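Beta-galactosidase (PDB 4OIF) probably hydrolyses terminal non-reducing beta-D-galactose residues of beta-D-galactosides, as a trimeric, zinc-binding member of glycoside hydrolase family 42. Local coordinates at residues H218-T229 / E420-Q429; F525-L535 / D554-A564. All coordinates share one frame; numbering follows the deposited sequence.

Contact 1. Residues H218-T229 / E420-Q429; sequences HGLNLDWKRFVT and ENNWALNDAQ
Trp-423 of helix 419-427 sits as a knob in a hole formed by Leu-222, Lys-225, Arg-226 and Thr-229 of helix 218-246. The two helices run roughly antiparallel, with segment axes 9.9 Å apart at closest approach. The aliphatic chain of Lys-225 slides across one indole face, CD standing 3.7 Å from the centroid of the Trp-423 five-membered ring in a CH-pi contact, while CB covers CE3 and CZ3. At the ring's edge, Leu-222 CD1 meets CE3 and Thr-229 OG1, whose strongest polar partner is Asp-270, lies 3.6 Å from Trp-423 CH2; the indole NE1 is held by Gln-267 O. In one of its two conformers Lys-225 bends at its last torsion (chi4 88°), lifting NZ off the indole toward water.

Asp-427 closes one end of the contact. Its CG is anti to the backbone N (chi1 -161°), which brings OD2 between two donors on opposite faces of the carboxylate. His-218 ND1, with the acceptor in its ring plane, bonds OD2 of Asp-427 at 2.8 Å from above the carboxylate, ring and carboxylate almost perpendicular (87°). Asn-221 ND2 reaches Asp-427 OD2 at 2.8 Å on the syn side. The carboxylate would probably favour a protonated His-218.

Toward the other end, Arg-226 NE bonds Glu-420 OE2 at 2.9 Å. The guanidinium meets this oxygen edge-on, yet from above the carboxylate plane, and NH2 adds a weak bond to OE1. Leu-222 CG covers one guanidinium face, NH1 bridges to Asp-223 OD1, and NH2 also reaches Glu-508 O.

The interface thus joins the barrel domain to the trimerisation domain: helix 166-179 touches helix 218-246, helix 438-451 packs on Asn-421, Asn-422 and Leu-425, and the second subunit covers His-218, Ala-428 and Gln-429.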
loop_
_atom_site.group_PDB
_atom_site.type_symbol
_atom_site.label_atom_id
_atom_site.label_comp_id
_atom_site.label_asym_id
_atom_site.label_seq_id
_atom_site.Cartn_x
_atom_site.Cartn_y
_atom_site.Cartn_z
ATOM N N HIS A 218 10.438 -15.928 -16.416
ATOM C CA HIS A 218 9.094 -15.881 -16.972
ATOM C C HIS A 218 8.559 -17.267 -17.317
ATOM O O HIS A 218 7.400 -17.568 -17.060
ATOM C CB HIS A 218 9.056 -14.999 -18.224
ATOM C CG HIS A 218 9.351 -13.550 -17.965
ATOM N ND1 HIS A 218 8.617 -12.784 -17.083
ATOM C CD2 HIS A 218 10.285 -12.721 -18.494
ATOM C CE1 HIS A 218 9.095 -11.550 -17.072
ATOM N NE2 HIS A 218 10.113 -11.487 -17.912
ATOM N N GLY A 219 9.404 -18.107 -17.899
ATOM C CA GLY A 219 8.981 -19.431 -18.334
ATOM C C GLY A 219 8.589 -20.300 -17.159
ATOM O O GLY A 219 7.657 -21.102 -17.247
ATOM N N LEU A 220 9.305 -20.130 -16.047
ATOM C CA LEU A 220 8.954 -20.799 -14.803
ATOM C C LEU A 220 7.603 -20.294 -14.308
ATOM O O LEU A 220 6.757 -21.085 -13.923
ATOM C CB LEU A 220 10.035 -20.589 -13.737
ATOM C CG LEU A 220 9.684 -20.978 -12.293
ATOM C CD1 LEU A 220 9.210 -22.430 -12.185
ATOM C CD2 LEU A 220 10.857 -20.733 -11.348
ATOM N N ASN A 221 7.395 -18.983 -14.313
ATOM C CA ASN A 221 6.122 -18.434 -13.843
ATOM C C ASN A 221 4.930 -18.967 -14.657
ATOM O O ASN A 221 3.902 -19.419 -14.100
ATOM C CB ASN A 221 6.167 -16.904 -13.888
ATOM C CG ASN A 221 7.305 -16.333 -13.072
ATOM O OD1 ASN A 221 7.700 -16.906 -12.064
ATOM N ND2 ASN A 221 7.824 -15.195 -13.491
ATOM N N LEU A 222 5.100 -18.932 -15.976
ATOM C CA LEU A 222 4.101 -19.398 -16.927
ATOM C C LEU A 222 3.809 -20.890 -16.739
ATOM O O LEU A 222 2.659 -21.286 -16.510
ATOM C CB LEU A 222 4.584 -19.115 -18.349
ATOM C CG LEU A 222 3.658 -19.421 -19.527
ATOM C CD1 LEU A 222 2.310 -18.717 -19.389
ATOM C CD2 LEU A 222 4.347 -19.007 -20.825
ATOM N N ASP A 223 4.852 -21.712 -16.818
ATOM C CA ASP A 223 4.685 -23.142 -16.613
ATOM C C ASP A 223 4.075 -23.459 -15.247
ATOM O O ASP A 223 3.306 -24.406 -15.132
ATOM C CB ASP A 223 6.015 -23.888 -16.779
ATOM C CG ASP A 223 6.290 -24.276 -18.222
ATOM O OD1 ASP A 223 5.384 -24.107 -19.061
ATOM O OD2 ASP A 223 7.399 -24.766 -18.516
ATOM N N TRP A 224 4.389 -22.674 -14.220
ATOM C CA TRP A 224 3.758 -22.876 -12.913
ATOM C C TRP A 224 2.258 -22.593 -12.996
ATOM O O TRP A 224 1.463 -23.364 -12.488
ATOM C CB TRP A 224 4.402 -22.018 -11.819
ATOM C CG TRP A 224 3.672 -22.120 -10.482
ATOM C CD1 TRP A 224 2.902 -21.153 -9.885
ATOM C CD2 TRP A 224 3.628 -23.251 -9.608
ATOM N NE1 TRP A 224 2.394 -21.614 -8.693
ATOM C CE2 TRP A 224 2.825 -22.897 -8.498
ATOM C CE3 TRP A 224 4.194 -24.526 -9.650
ATOM C CZ2 TRP A 224 2.568 -23.773 -7.449
ATOM C CZ3 TRP A 224 3.937 -25.398 -8.603
ATOM C CH2 TRP A 224 3.130 -25.018 -7.520
ATOM N N LYS A 225 1.850 -21.508 -13.639
ATOM C CA LYS A 225 0.415 -21.276 -13.794
ATOM C C LYS A 225 -0.261 -22.426 -14.563
ATOM O O LYS A 225 -1.353 -22.888 -14.179
ATOM C CB LYS A 225 0.166 -19.931 -14.476
ATOM C CG LYS A 225 0.553 -18.742 -13.601
ATOM C CD LYS A 225 0.249 -17.407 -14.269
ATOM C CE LYS A 225 0.521 -16.235 -13.329
ATOM N NZ LYS A 225 1.936 -15.739 -13.368
ATOM N N ARG A 226 0.389 -22.904 -15.621
ATOM C CA ARG A 226 -0.143 -24.028 -16.388
ATOM C C ARG A 226 -0.294 -25.262 -15.501
ATOM O O ARG A 226 -1.297 -25.957 -15.561
ATOM C CB ARG A 226 0.750 -24.356 -17.581
ATOM C CG ARG A 226 0.743 -23.331 -18.700
ATOM C CD ARG A 226 1.886 -23.587 -19.676
ATOM N NE ARG A 226 1.750 -22.813 -20.903
ATOM C CZ ARG A 226 2.762 -22.235 -21.546
ATOM N NH1 ARG A 226 4.002 -22.329 -21.075
ATOM N NH2 ARG A 226 2.535 -21.550 -22.662
ATOM N N PHE A 227 0.701 -25.525 -14.670
ATOM C CA PHE A 227 0.641 -26.674 -13.786
ATOM C C PHE A 227 -0.459 -26.506 -12.764
ATOM O O PHE A 227 -1.082 -27.467 -12.379
ATOM C CB PHE A 227 1.963 -26.906 -13.061
ATOM C CG PHE A 227 1.831 -27.813 -11.865
ATOM C CD1 PHE A 227 1.769 -29.183 -12.024
ATOM C CD2 PHE A 227 1.744 -27.293 -10.589
ATOM C CE1 PHE A 227 1.636 -30.020 -10.927
ATOM C CE2 PHE A 227 1.606 -28.120 -9.497
ATOM C CZ PHE A 227 1.559 -29.486 -9.664
ATOM N N VAL A 228 -0.681 -25.287 -12.308
ATOM C CA VAL A 228 -1.732 -25.030 -11.340
ATOM C C VAL A 228 -3.078 -25.388 -11.967
ATOM O O VAL A 228 -3.918 -26.086 -11.343
ATOM C CB VAL A 228 -1.710 -23.558 -10.868
ATOM C CG1 VAL A 228 -3.003 -23.210 -10.126
ATOM C CG2 VAL A 228 -0.469 -23.305 -10.001
ATOM N N THR A 229 -3.271 -24.944 -13.209
ATOM C CA THR A 229 -4.475 -25.334 -13.937
ATOM C C THR A 229 -4.611 -26.862 -14.078
ATOM O O THR A 229 -5.641 -27.442 -13.704
ATOM C CB THR A 229 -4.516 -24.697 -15.336
ATOM O OG1 THR A 229 -4.842 -23.311 -15.202
ATOM C CG2 THR A 229 -5.577 -25.372 -16.209
ATOM N N GLU A 420 -3.238 -17.849 -21.461
ATOM C CA GLU A 420 -1.797 -17.911 -21.331
ATOM C C GLU A 420 -1.178 -16.587 -21.790
ATOM O O GLU A 420 -0.240 -16.093 -21.175
ATOM C CB GLU A 420 -1.244 -19.119 -22.099
ATOM C CG GLU A 420 -1.538 -20.448 -21.376
ATOM C CD GLU A 420 -1.099 -21.707 -22.135
ATOM O OE1 GLU A 420 -0.755 -21.636 -23.335
ATOM O OE2 GLU A 420 -1.102 -22.783 -21.510
ATOM N N ASN A 421 -1.729 -15.999 -22.845
ATOM C CA ASN A 421 -1.320 -14.669 -23.284
ATOM C C ASN A 421 -1.529 -13.609 -22.200
ATOM O O ASN A 421 -0.673 -12.757 -21.980
ATOM C CB ASN A 421 -2.077 -14.273 -24.555
ATOM C CG ASN A 421 -1.691 -12.896 -25.053
ATOM O OD1 ASN A 421 -0.525 -12.636 -25.354
ATOM N ND2 ASN A 421 -2.673 -12.012 -25.167
ATOM N N ASN A 422 -2.670 -13.666 -21.528
ATOM C CA ASN A 422 -2.935 -12.787 -20.400
ATOM C C ASN A 422 -1.852 -12.934 -19.315
ATOM O O ASN A 422 -1.253 -11.948 -18.870
ATOM C CB ASN A 422 -4.327 -13.088 -19.831
ATOM C CG ASN A 422 -4.959 -11.887 -19.152
ATOM O OD1 ASN A 422 -4.272 -10.950 -18.756
ATOM N ND2 ASN A 422 -6.274 -11.918 -19.000
ATOM N N TRP A 423 -1.595 -14.175 -18.918
ATOM C CA TRP A 423 -0.539 -14.485 -17.955
ATOM C C TRP A 423 0.822 -13.896 -18.360
ATOM O O TRP A 423 1.439 -13.126 -17.615
ATOM C CB TRP A 423 -0.413 -16.002 -17.777
ATOM C CG TRP A 423 -1.611 -16.640 -17.114
ATOM C CD1 TRP A 423 -2.590 -16.004 -16.414
ATOM C CD2 TRP A 423 -1.955 -18.039 -17.101
ATOM N NE1 TRP A 423 -3.519 -16.911 -15.959
ATOM C CE2 TRP A 423 -3.155 -18.166 -16.371
ATOM C CE3 TRP A 423 -1.367 -19.191 -17.638
ATOM C CZ2 TRP A 423 -3.774 -19.401 -16.156
ATOM C CZ3 TRP A 423 -1.984 -20.419 -17.424
ATOM C CH2 TRP A 423 -3.175 -20.512 -16.690
ATOM N N ALA A 424 1.266 -14.246 -19.555
ATOM C CA ALA A 424 2.609 -13.913 -19.990
ATOM C C ALA A 424 2.763 -12.405 -20.182
ATOM O O ALA A 424 3.767 -11.811 -19.781
ATOM C CB ALA A 424 2.948 -14.670 -21.273
ATOM N N LEU A 425 1.762 -11.779 -20.780
ATOM C CA LEU A 425 1.814 -10.339 -20.953
ATOM C C LEU A 425 1.826 -9.633 -19.600
ATOM O O LEU A 425 2.535 -8.646 -19.434
ATOM C CB LEU A 425 0.642 -9.851 -21.800
ATOM C CG LEU A 425 0.518 -8.340 -21.942
ATOM C CD1 LEU A 425 1.777 -7.768 -22.545
ATOM C CD2 LEU A 425 -0.686 -7.994 -22.809
ATOM N N ASN A 426 1.050 -10.137 -18.637
ATOM C CA ASN A 426 1.012 -9.506 -17.310
ATOM C C ASN A 426 2.331 -9.648 -16.559
ATOM O O ASN A 426 2.758 -8.720 -15.876
ATOM C CB ASN A 426 -0.127 -10.081 -16.459
ATOM C CG ASN A 426 -1.461 -9.437 -16.766
ATOM O OD1 ASN A 426 -1.517 -8.352 -17.341
ATOM N ND2 ASN A 426 -2.540 -10.106 -16.398
ATOM N N ASP A 427 2.978 -10.802 -16.706
ATOM C CA ASP A 427 4.252 -11.056 -16.042
ATOM C C ASP A 427 5.448 -10.346 -16.671
ATOM O O ASP A 427 6.472 -10.151 -16.016
ATOM C CB ASP A 427 4.546 -12.550 -16.018
ATOM C CG ASP A 427 5.576 -12.907 -14.983
ATOM O OD1 ASP A 427 5.360 -12.540 -13.811
ATOM O OD2 ASP A 427 6.606 -13.529 -15.339
ATOM N N ALA A 428 5.315 -9.969 -17.936
ATOM C CA ALA A 428 6.429 -9.411 -18.703
ATOM C C ALA A 428 6.970 -8.101 -18.127
ATOM O O ALA A 428 6.218 -7.246 -17.670
ATOM C CB ALA A 428 6.007 -9.216 -20.165
ATOM N N GLN A 429 8.288 -7.961 -18.140
ATOM C CA GLN A 429 8.924 -6.711 -17.755
ATOM C C GLN A 429 9.076 -5.832 -18.995
ATOM O O GLN A 429 9.917 -6.097 -19.869
ATOM C CB GLN A 429 10.277 -6.974 -17.094
ATOM C CG GLN A 429 10.148 -7.612 -15.732
ATOM C CD GLN A 429 9.587 -6.652 -14.691
ATOM O OE1 GLN A 429 10.017 -5.504 -14.590
ATOM N NE2 GLN A 429 8.620 -7.117 -13.920
HETATM O O HOH W 1 5.392 -15.691 -17.695
HETATM O O HOH W 2 3.151 -15.683 -16.102
HETATM O O HOH W 3 1.711 -13.553 -14.521
#

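Contact 2. Residues F525-L535 / D554-A564; sequences FGMEPIETDTL and DYATVIKIHAA
Tyr-555 turns a ring edge to Thr-534, whose OG1 is 3.5 Å from CE1 of Tyr-555, while one face looks onto a water that donates to Leu-535 O and Asp-554 O. The His-562 ring has Glu-528 at its edge: NE2 bonds Glu-528 OE2 at 3.1 Å, nearly in the ring plane but on the anti side of the carboxylate, the planes 48° apart. Glu-528 CG lies between its backbone N and carbonyl carbon (chi1 55°), and the extended chain runs alongside Lys-560; OE1 pairs with Arg-382 of the second subunit. A glutamine here would probably leave that arginine without its charged mate and weaken the grip on His-562.

The strands pair antiparallel, with a beta bulge at Ile-530, whose N bonds Val-558 O at 2.9 Å while Val-558 N bonds Glu-531 O. Gly-526 O accepts from His-562 N and Ala-564 N.

This two-stranded ribbon rests its Met-527, Pro-529 and Thr-557 face on Tyr-593 of strand 589-594, and Met-527 and Ile-561 also touch strand 579-586; on its other face Glu-531 and Asp-533 form salt bridges with Arg-386 and Arg-338 of the second subunit, respectively, Asp-533 also accepting from Tyr-575 OH.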
loop_
_atom_site.group_PDB
_atom_site.type_symbol
_atom_site.label_atom_id
_atom_site.label_comp_id
_atom_site.label_asym_id
_atom_site.label_seq_id
_atom_site.Cartn_x
_atom_site.Cartn_y
_atom_site.Cartn_z
ATOM N N PHE A 525 -0.358 -9.470 -43.189
ATOM C CA PHE A 525 -0.709 -8.075 -42.959
ATOM C C PHE A 525 -0.020 -7.124 -43.938
ATOM O O PHE A 525 -0.351 -5.944 -43.995
ATOM C CB PHE A 525 -0.367 -7.684 -41.515
ATOM C CG PHE A 525 -1.251 -8.336 -40.489
ATOM C CD1 PHE A 525 -2.448 -7.734 -40.101
ATOM C CD2 PHE A 525 -0.897 -9.557 -39.924
ATOM C CE1 PHE A 525 -3.281 -8.336 -39.162
ATOM C CE2 PHE A 525 -1.718 -10.161 -38.977
ATOM C CZ PHE A 525 -2.917 -9.552 -38.597
ATOM N N GLY A 526 0.944 -7.634 -44.699
ATOM C CA GLY A 526 1.657 -6.803 -45.655
ATOM C C GLY A 526 2.404 -5.653 -45.002
ATOM O O GLY A 526 2.613 -4.609 -45.604
ATOM N N MET A 527 2.804 -5.856 -43.756
ATOM C CA MET A 527 3.577 -4.878 -43.009
ATOM C C MET A 527 4.266 -5.592 -41.843
ATOM O O MET A 527 4.123 -6.810 -41.689
ATOM C CB MET A 527 2.687 -3.721 -42.510
ATOM C CG MET A 527 1.354 -4.130 -41.905
ATOM S SD MET A 527 1.461 -4.987 -40.311
ATOM C CE MET A 527 2.112 -3.730 -39.216
ATOM N N GLU A 528 5.022 -4.850 -41.038
ATOM C CA GLU A 528 5.494 -5.386 -39.759
ATOM C C GLU A 528 5.724 -4.279 -38.747
ATOM O O GLU A 528 6.026 -3.137 -39.113
ATOM C CB GLU A 528 6.770 -6.203 -39.940
ATOM C CG GLU A 528 7.901 -5.478 -40.635
ATOM C CD GLU A 528 9.105 -6.383 -40.861
ATOM O OE1 GLU A 528 9.509 -7.103 -39.917
ATOM O OE2 GLU A 528 9.639 -6.382 -41.989
ATOM N N PRO A 529 5.554 -4.599 -37.463
ATOM C CA PRO A 529 5.864 -3.597 -36.438
ATOM C C PRO A 529 7.367 -3.574 -36.185
ATOM O O PRO A 529 7.978 -4.644 -36.161
ATOM C CB PRO A 529 5.094 -4.101 -35.214
ATOM C CG PRO A 529 5.041 -5.593 -35.398
ATOM C CD PRO A 529 5.045 -5.858 -36.884
ATOM N N ILE A 530 7.977 -2.410 -36.011
ATOM C CA ILE A 530 9.385 -2.441 -35.645
ATOM C C ILE A 530 9.656 -1.808 -34.291
ATOM O O ILE A 530 10.726 -2.008 -33.734
ATOM C CB ILE A 530 10.269 -1.769 -36.711
ATOM C CG1 ILE A 530 9.972 -0.281 -36.820
ATOM C CG2 ILE A 530 10.064 -2.439 -38.061
ATOM C CD1 ILE A 530 10.783 0.400 -37.912
ATOM N N GLU A 531 8.693 -1.060 -33.756
ATOM C CA GLU A 531 8.880 -0.413 -32.458
ATOM C C GLU A 531 7.585 -0.148 -31.725
ATOM O O GLU A 531 6.629 0.387 -32.289
ATOM C CB GLU A 531 9.636 0.912 -32.592
ATOM C CG GLU A 531 9.968 1.521 -31.222
ATOM C CD GLU A 531 10.791 2.790 -31.283
ATOM O OE1 GLU A 531 11.120 3.261 -32.389
ATOM O OE2 GLU A 531 11.109 3.325 -30.204
ATOM N N THR A 532 7.568 -0.522 -30.451
ATOM C CA THR A 532 6.429 -0.273 -29.589
ATOM C C THR A 532 6.740 0.918 -28.718
ATOM O O THR A 532 7.634 0.867 -27.875
ATOM C CB THR A 532 6.087 -1.484 -28.703
ATOM O OG1 THR A 532 5.599 -2.560 -29.520
ATOM C CG2 THR A 532 5.014 -1.101 -27.702
ATOM N N ASP A 533 6.016 2.004 -28.936
ATOM C CA ASP A 533 6.207 3.196 -28.135
ATOM C C ASP A 533 5.289 3.163 -26.918
ATOM O O ASP A 533 4.062 3.174 -27.068
ATOM C CB ASP A 533 5.932 4.435 -28.976
ATOM C CG ASP A 533 6.473 5.693 -28.350
ATOM O OD1 ASP A 533 7.469 5.622 -27.588
ATOM O OD2 ASP A 533 5.898 6.755 -28.633
ATOM N N THR A 534 5.874 3.116 -25.721
ATOM C CA THR A 534 5.089 3.122 -24.489
ATOM C C THR A 534 5.030 4.521 -23.888
ATOM O O THR A 534 6.060 5.139 -23.640
ATOM C CB THR A 534 5.662 2.151 -23.449
ATOM O OG1 THR A 534 5.569 0.806 -23.940
ATOM C CG2 THR A 534 4.885 2.265 -22.144
ATOM N N LEU A 535 3.821 5.013 -23.637
ATOM C CA LEU A 535 3.636 6.413 -23.257
ATOM C C LEU A 535 3.291 6.618 -21.788
ATOM O O LEU A 535 2.723 5.740 -21.149
ATOM C CB LEU A 535 2.541 7.038 -24.115
ATOM C CG LEU A 535 2.737 6.853 -25.622
ATOM C CD1 LEU A 535 1.675 7.618 -26.380
ATOM C CD2 LEU A 535 4.133 7.314 -26.028
ATOM N N ASP A 554 -1.361 5.700 -24.532
ATOM C CA ASP A 554 -0.726 4.489 -23.987
ATOM C C ASP A 554 0.286 3.799 -24.895
ATOM O O ASP A 554 1.416 3.549 -24.474
ATOM C CB ASP A 554 -1.787 3.457 -23.578
ATOM C CG ASP A 554 -2.725 3.974 -22.503
ATOM O OD1 ASP A 554 -2.356 4.931 -21.786
ATOM O OD2 ASP A 554 -3.832 3.409 -22.369
ATOM N N TYR A 555 -0.119 3.457 -26.118
ATOM C CA TYR A 555 0.766 2.724 -27.025
ATOM C C TYR A 555 0.671 3.171 -28.476
ATOM O O TYR A 555 -0.416 3.420 -29.000
ATOM C CB TYR A 555 0.483 1.224 -26.950
ATOM C CG TYR A 555 0.710 0.651 -25.577
ATOM C CD1 TYR A 555 1.997 0.386 -25.126
ATOM C CD2 TYR A 555 -0.352 0.376 -24.731
ATOM C CE1 TYR A 555 2.226 -0.130 -23.873
ATOM C CE2 TYR A 555 -0.132 -0.144 -23.469
ATOM C CZ TYR A 555 1.164 -0.392 -23.047
ATOM O OH TYR A 555 1.407 -0.904 -21.799
ATOM N N ALA A 556 1.830 3.258 -29.114
ATOM C CA ALA A 556 1.903 3.456 -30.545
ATOM C C ALA A 556 2.829 2.410 -31.117
ATOM O O ALA A 556 3.693 1.885 -30.419
ATOM C CB ALA A 556 2.390 4.851 -30.879
ATOM N N THR A 557 2.647 2.088 -32.388
ATOM C CA THR A 557 3.563 1.162 -33.031
ATOM C C THR A 557 4.165 1.764 -34.291
ATOM O O THR A 557 3.438 2.184 -35.187
ATOM C CB THR A 557 2.864 -0.166 -33.394
ATOM O OG1 THR A 557 2.137 -0.663 -32.257
ATOM C CG2 THR A 557 3.896 -1.195 -33.829
ATOM N N VAL A 558 5.490 1.812 -34.371
ATOM C CA VAL A 558 6.122 2.237 -35.614
ATOM C C VAL A 558 6.018 1.075 -36.605
ATOM O O VAL A 558 6.302 -0.070 -36.259
ATOM C CB VAL A 558 7.595 2.663 -35.409
ATOM C CG1 VAL A 558 8.231 3.048 -36.742
ATOM C CG2 VAL A 558 7.689 3.843 -34.440
ATOM N N ILE A 559 5.601 1.365 -37.832
ATOM C CA ILE A 559 5.286 0.317 -38.804
ATOM C C ILE A 559 6.049 0.418 -40.131
ATOM O O ILE A 559 6.147 1.484 -40.738
ATOM C CB ILE A 559 3.778 0.324 -39.106
ATOM C CG1 ILE A 559 2.998 -0.170 -37.885
ATOM C CG2 ILE A 559 3.458 -0.508 -40.343
ATOM C CD1 ILE A 559 1.540 0.263 -37.896
ATOM N N LYS A 560 6.583 -0.712 -40.571
ATOM C CA LYS A 560 7.206 -0.839 -41.884
ATOM C C LYS A 560 6.226 -1.447 -42.902
ATOM O O LYS A 560 5.765 -2.577 -42.728
ATOM C CB LYS A 560 8.463 -1.703 -41.769
ATOM C CG LYS A 560 9.244 -1.910 -43.058
ATOM C CD LYS A 560 10.340 -2.944 -42.823
ATOM C CE LYS A 560 11.453 -2.880 -43.853
ATOM N NZ LYS A 560 12.588 -3.751 -43.422
ATOM N N ILE A 561 5.917 -0.703 -43.963
ATOM C CA ILE A 561 4.942 -1.145 -44.970
ATOM C C ILE A 561 5.539 -2.020 -46.065
ATOM O O ILE A 561 6.621 -1.746 -46.575
ATOM C CB ILE A 561 4.260 0.059 -45.662
ATOM C CG1 ILE A 561 3.467 0.875 -44.647
ATOM C CG2 ILE A 561 3.357 -0.401 -46.800
ATOM C CD1 ILE A 561 2.473 0.067 -43.886
ATOM N N HIS A 562 4.814 -3.071 -46.427
ATOM C CA HIS A 562 5.158 -3.885 -47.583
ATOM C C HIS A 562 4.061 -3.795 -48.642
ATOM O O HIS A 562 3.964 -2.799 -49.351
ATOM C CB HIS A 562 5.393 -5.332 -47.154
ATOM C CG HIS A 562 6.535 -5.485 -46.201
ATOM N ND1 HIS A 562 7.823 -5.111 -46.522
ATOM C CD2 HIS A 562 6.584 -5.951 -44.931
ATOM C CE1 HIS A 562 8.617 -5.348 -45.494
ATOM N NE2 HIS A 562 7.891 -5.860 -44.516
ATOM N N ALA A 563 3.221 -4.823 -48.731
ATOM C CA ALA A 563 2.108 -4.825 -49.676
ATOM C C ALA A 563 0.887 -4.029 -49.185
ATOM O O ALA A 563 0.004 -3.679 -49.974
ATOM C CB ALA A 563 1.703 -6.251 -49.984
ATOM N N ALA A 564 0.847 -3.732 -47.891
ATOM C CA ALA A 564 -0.363 -3.200 -47.268
ATOM C C ALA A 564 -0.696 -1.772 -47.690
ATOM O O ALA A 564 0.163 -1.003 -48.092
ATOM C CB ALA A 564 -0.245 -3.270 -45.754
HETATM O O HOH W 4 3.012 -2.882 -31.116
HETATM O O HOH W 5 1.317 3.235 -21.588
#

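How the contacts relate
Contact 1 closes before contact 2 opens along the chain, and their centres lie 26 Å apart, with nearest atoms about 7 Å from each other and no touch. Contact 1 spans 190 intervening residues and ties the TIM-barrel part to the trimerisation domain; contact 2, with 18 residues between its segments, lies wholly within the latter. Residues 420-429 and both strands of contact 2 therefore belong to the same domain, and Tyr-555 OH bonds Ala-432 and Thr-435, shortly after the end of 420-429. Both contacts also meet the second subunit, contact 1 by packing and contact 2 by salt bridges as well as packing, consistent with a domain that serves trimer assembly.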